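Local coordinates for sortase family protein (Streptococcus agalactiae, PDB 4D7W), which is a class C sortase, a transpeptidase-family enzyme that probably takes part in assembling type 2B pili on the surface of this Gram-positive bacterium, at residues W41-Q46 with H92-S97. Residues are numbered along the deposited sequence; the frame is centred on the assembly and turned at random.
Sequences WHMTSQ and HLEGSS
M43 reaches the backbone of the type I β turn L93-S96, which in this sortase β-barrel follows strand 90-92, and shows how a flexible thioether fits itself to a turn braced by its own hydrogen bonds. With CG anti to the backbone N (chi1 -178°) the chain of M43 runs out extended as far as SD, then bends, so that CE comes to rest 3.6 Å from E94 O. On the way SD passes the carboxylate of E94 at 3.8 Å from CD, a van der Waals approach between two side chains that run across each other at a slant. The acid group itself is held by R48, in the helix that begins just after T44, through a salt bridge to OE2; the glutamate thus ties the turn to this helix while its flank packs on the methionine.

Beside this pair, W41 starts out away from the turn, but its six-membered ring returns toward it, where CZ3 lies 3.9 Å from L93 CD2 in an oblique apolar contact. Between the two contacts sits G95, its CA 5.5 Å from that of W41, and a backbone hydrogen bond between G95 and K40 joins the two loops here. Inside the turn, L93 O is gripped twice: S96 N donates at 2.9 Å, and S96 OG, lying in the carbonyl plane, donates to a lone pair at 2.7 Å.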
ATOM      1  N   TRP A  41      14.270  -3.385  -5.429  1.00 49.90           N
ATOM      2  CA  TRP A  41      14.924  -3.800  -4.189  1.00 57.73           C
ATOM      3  C   TRP A  41      16.204  -2.993  -3.908  1.00 65.20           C
ATOM      4  O   TRP A  41      16.532  -2.725  -2.755  1.00 67.59           O
ATOM      5  CB  TRP A  41      15.268  -5.301  -4.231  1.00 61.41           C
ATOM      6  CG  TRP A  41      14.127  -6.205  -4.639  1.00 57.93           C
ATOM      7  CD1 TRP A  41      14.030  -6.940  -5.789  1.00 53.53           C
ATOM      8  CD2 TRP A  41      12.926  -6.465  -3.899  1.00 56.34           C
ATOM      9  NE1 TRP A  41      12.843  -7.634  -5.814  1.00 49.10           N
ATOM     10  CE2 TRP A  41      12.149  -7.362  -4.665  1.00 52.72           C
ATOM     11  CE3 TRP A  41      12.429  -6.018  -2.673  1.00 58.00           C
ATOM     12  CZ2 TRP A  41      10.902  -7.817  -4.242  1.00 53.69           C
ATOM     13  CZ3 TRP A  41      11.197  -6.477  -2.252  1.00 59.87           C
ATOM     14  CH2 TRP A  41      10.444  -7.366  -3.036  1.00 57.60           C
ATOM     15  N   HIS A  42      16.920  -2.608  -4.963  1.00 68.69           N
ATOM     16  CA  HIS A  42      18.211  -1.934  -4.805  1.00 73.38           C
ATOM     17  C   HIS A  42      18.109  -0.423  -4.987  1.00 66.10           C
ATOM     18  O   HIS A  42      18.942   0.181  -5.666  1.00 66.44           O
ATOM     19  CB  HIS A  42      19.232  -2.491  -5.802  1.00 82.05           C
ATOM     20  CG  HIS A  42      19.499  -3.954  -5.645  1.00 92.03           C
ATOM     21  ND1 HIS A  42      20.230  -4.679  -6.561  1.00 97.10           N
ATOM     22  CD2 HIS A  42      19.137  -4.829  -4.677  1.00 95.69           C
ATOM     23  CE1 HIS A  42      20.304  -5.938  -6.166  1.00 98.82           C
ATOM     24  NE2 HIS A  42      19.649  -6.056  -5.026  1.00 97.67           N
ATOM     25  N   MET A  43      17.105   0.181  -4.363  1.00 57.37           N
ATOM     26  CA  MET A  43      16.796   1.596  -4.552  1.00 50.96           C
ATOM     27  C   MET A  43      17.946   2.534  -4.166  1.00 45.28           C
ATOM     28  O   MET A  43      18.471   2.463  -3.056  1.00 47.19           O
ATOM     29  CB  MET A  43      15.541   1.937  -3.754  1.00 50.94           C
ATOM     30  CG  MET A  43      15.062   3.355  -3.877  1.00 53.17           C
ATOM     31  SD  MET A  43      13.343   3.505  -3.361  1.00 52.34           S
ATOM     32  CE  MET A  43      12.526   3.508  -4.939  1.00 46.18           C
ATOM     33  N   THR A  44      18.320   3.422  -5.087  1.00 39.89           N
ATOM     34  CA  THR A  44      19.395   4.392  -4.854  1.00 39.85           C
ATOM     35  C   THR A  44      18.888   5.615  -4.089  1.00 36.88           C
ATOM     36  O   THR A  44      17.679   5.798  -3.957  1.00 34.28           O
ATOM     37  CB  THR A  44      20.027   4.867  -6.182  1.00 37.82           C
ATOM     38  OG1 THR A  44      19.117   5.743  -6.856  1.00 40.29           O
ATOM     39  CG2 THR A  44      20.346   3.693  -7.079  1.00 36.64           C
ATOM     40  N   SER A  45      19.801   6.446  -3.583  1.00 37.42           N
ATOM     41  CA  SER A  45      19.412   7.667  -2.848  1.00 39.01           C
ATOM     42  C   SER A  45      18.553   8.563  -3.725  1.00 36.46           C
ATOM     43  O   SER A  45      17.538   9.113  -3.291  1.00 34.63           O
ATOM     44  CB  SER A  45      20.641   8.452  -2.368  1.00 38.74           C
ATOM     45  OG  SER A  45      21.513   7.629  -1.621  1.00 47.51           O
ATOM     46  N   GLN A  46      18.976   8.689  -4.974  1.00 34.72           N
ATOM     47  CA  GLN A  46      18.260   9.458  -5.987  1.00 37.16           C
ATOM     48  C   GLN A  46      16.823   8.965  -6.171  1.00 35.49           C
ATOM     49  O   GLN A  46      15.870   9.747  -6.228  1.00 31.75           O
ATOM     50  CB  GLN A  46      19.017   9.362  -7.319  1.00 47.48           C
ATOM     51  CG  GLN A  46      18.667  10.420  -8.299  1.00 58.91           C
ATOM     52  CD  GLN A  46      18.891  11.774  -7.700  1.00 72.44           C
ATOM     53  OE1 GLN A  46      20.032  12.203  -7.512  1.00 80.15           O
ATOM     54  NE2 GLN A  46      17.804  12.449  -7.354  1.00 76.57           N
ATOM     55  N   HIS A  92       4.149   1.487   3.143  1.00 27.52           N
ATOM     56  CA  HIS A  92       4.268   1.051   1.757  1.00 26.83           C
ATOM     57  C   HIS A  92       5.707   0.631   1.455  1.00 29.55           C
ATOM     58  O   HIS A  92       6.629   1.404   1.676  1.00 32.24           O
ATOM     59  CB  HIS A  92       3.803   2.164   0.821  1.00 29.73           C
ATOM     60  CG  HIS A  92       4.149   1.917  -0.609  1.00 30.10           C
ATOM     61  ND1 HIS A  92       5.266   2.463  -1.204  1.00 29.11           N
ATOM     62  CD2 HIS A  92       3.540   1.167  -1.557  1.00 29.78           C
ATOM     63  CE1 HIS A  92       5.330   2.056  -2.460  1.00 31.70           C
ATOM     64  NE2 HIS A  92       4.293   1.273  -2.700  1.00 32.70           N
ATOM     65  N   LEU A  93       5.911  -0.594   0.964  1.00 25.68           N
ATOM     66  CA  LEU A  93       7.266  -1.086   0.661  1.00 28.15           C
ATOM     67  C   LEU A  93       7.919  -0.233  -0.434  1.00 33.80           C
ATOM     68  O   LEU A  93       7.434  -0.178  -1.564  1.00 29.80           O
ATOM     69  CB  LEU A  93       7.236  -2.556   0.230  1.00 31.91           C
ATOM     70  CG  LEU A  93       8.568  -3.310   0.275  1.00 42.69           C
ATOM     71  CD1 LEU A  93       9.138  -3.306   1.674  1.00 43.19           C
ATOM     72  CD2 LEU A  93       8.417  -4.751  -0.208  1.00 44.71           C
ATOM     73  N   GLU A  94       9.040   0.400  -0.099  1.00 33.62           N
ATOM     74  CA  GLU A  94       9.516   1.561  -0.854  1.00 34.27           C
ATOM     75  C   GLU A  94       9.884   1.229  -2.306  1.00 39.03           C
ATOM     76  O   GLU A  94       9.780   2.086  -3.193  1.00 42.89           O
ATOM     77  CB  GLU A  94      10.720   2.195  -0.132  1.00 36.27           C
ATOM     78  CG  GLU A  94      11.995   1.387  -0.263  1.00 43.11           C
ATOM     79  CD  GLU A  94      13.241   2.154   0.192  1.00 52.29           C
ATOM     80  OE1 GLU A  94      13.088   3.285   0.706  1.00 51.27           O
ATOM     81  OE2 GLU A  94      14.370   1.623   0.026  1.00 55.07           O
ATOM     82  N   GLY A  95      10.303  -0.005  -2.555  1.00 34.57           N
ATOM     83  CA  GLY A  95      10.664  -0.397  -3.909  1.00 35.51           C
ATOM     84  C   GLY A  95       9.529  -0.948  -4.758  1.00 33.75           C
ATOM     85  O   GLY A  95       9.767  -1.405  -5.882  1.00 33.48           O
ATOM     86  N   SER A  96       8.300  -0.916  -4.239  1.00 28.56           N
ATOM     87  CA  SER A  96       7.157  -1.444  -4.986  1.00 28.84           C
ATOM     88  C   SER A  96       6.391  -0.319  -5.661  1.00 28.90           C
ATOM     89  O   SER A  96       6.661   0.851  -5.424  1.00 27.57           O
ATOM     90  CB  SER A  96       6.227  -2.269  -4.074  1.00 29.49           C
ATOM     91  OG  SER A  96       5.604  -1.497  -3.054  1.00 26.15           O
ATOM     92  N   SER A  97       5.453  -0.667  -6.539  1.00 28.93           N
ATOM     93  CA  SER A  97       4.693   0.348  -7.245  1.00 24.09           C
ATOM     94  C   SER A  97       3.832   1.165  -6.267  1.00 28.10           C
ATOM     95  O   SER A  97       3.355   0.632  -5.265  1.00 29.09           O
ATOM     96  CB  SER A  97       3.801  -0.293  -8.321  1.00 29.76           C
ATOM     97  OG  SER A  97       4.523  -1.235  -9.105  1.00 28.88           O
TER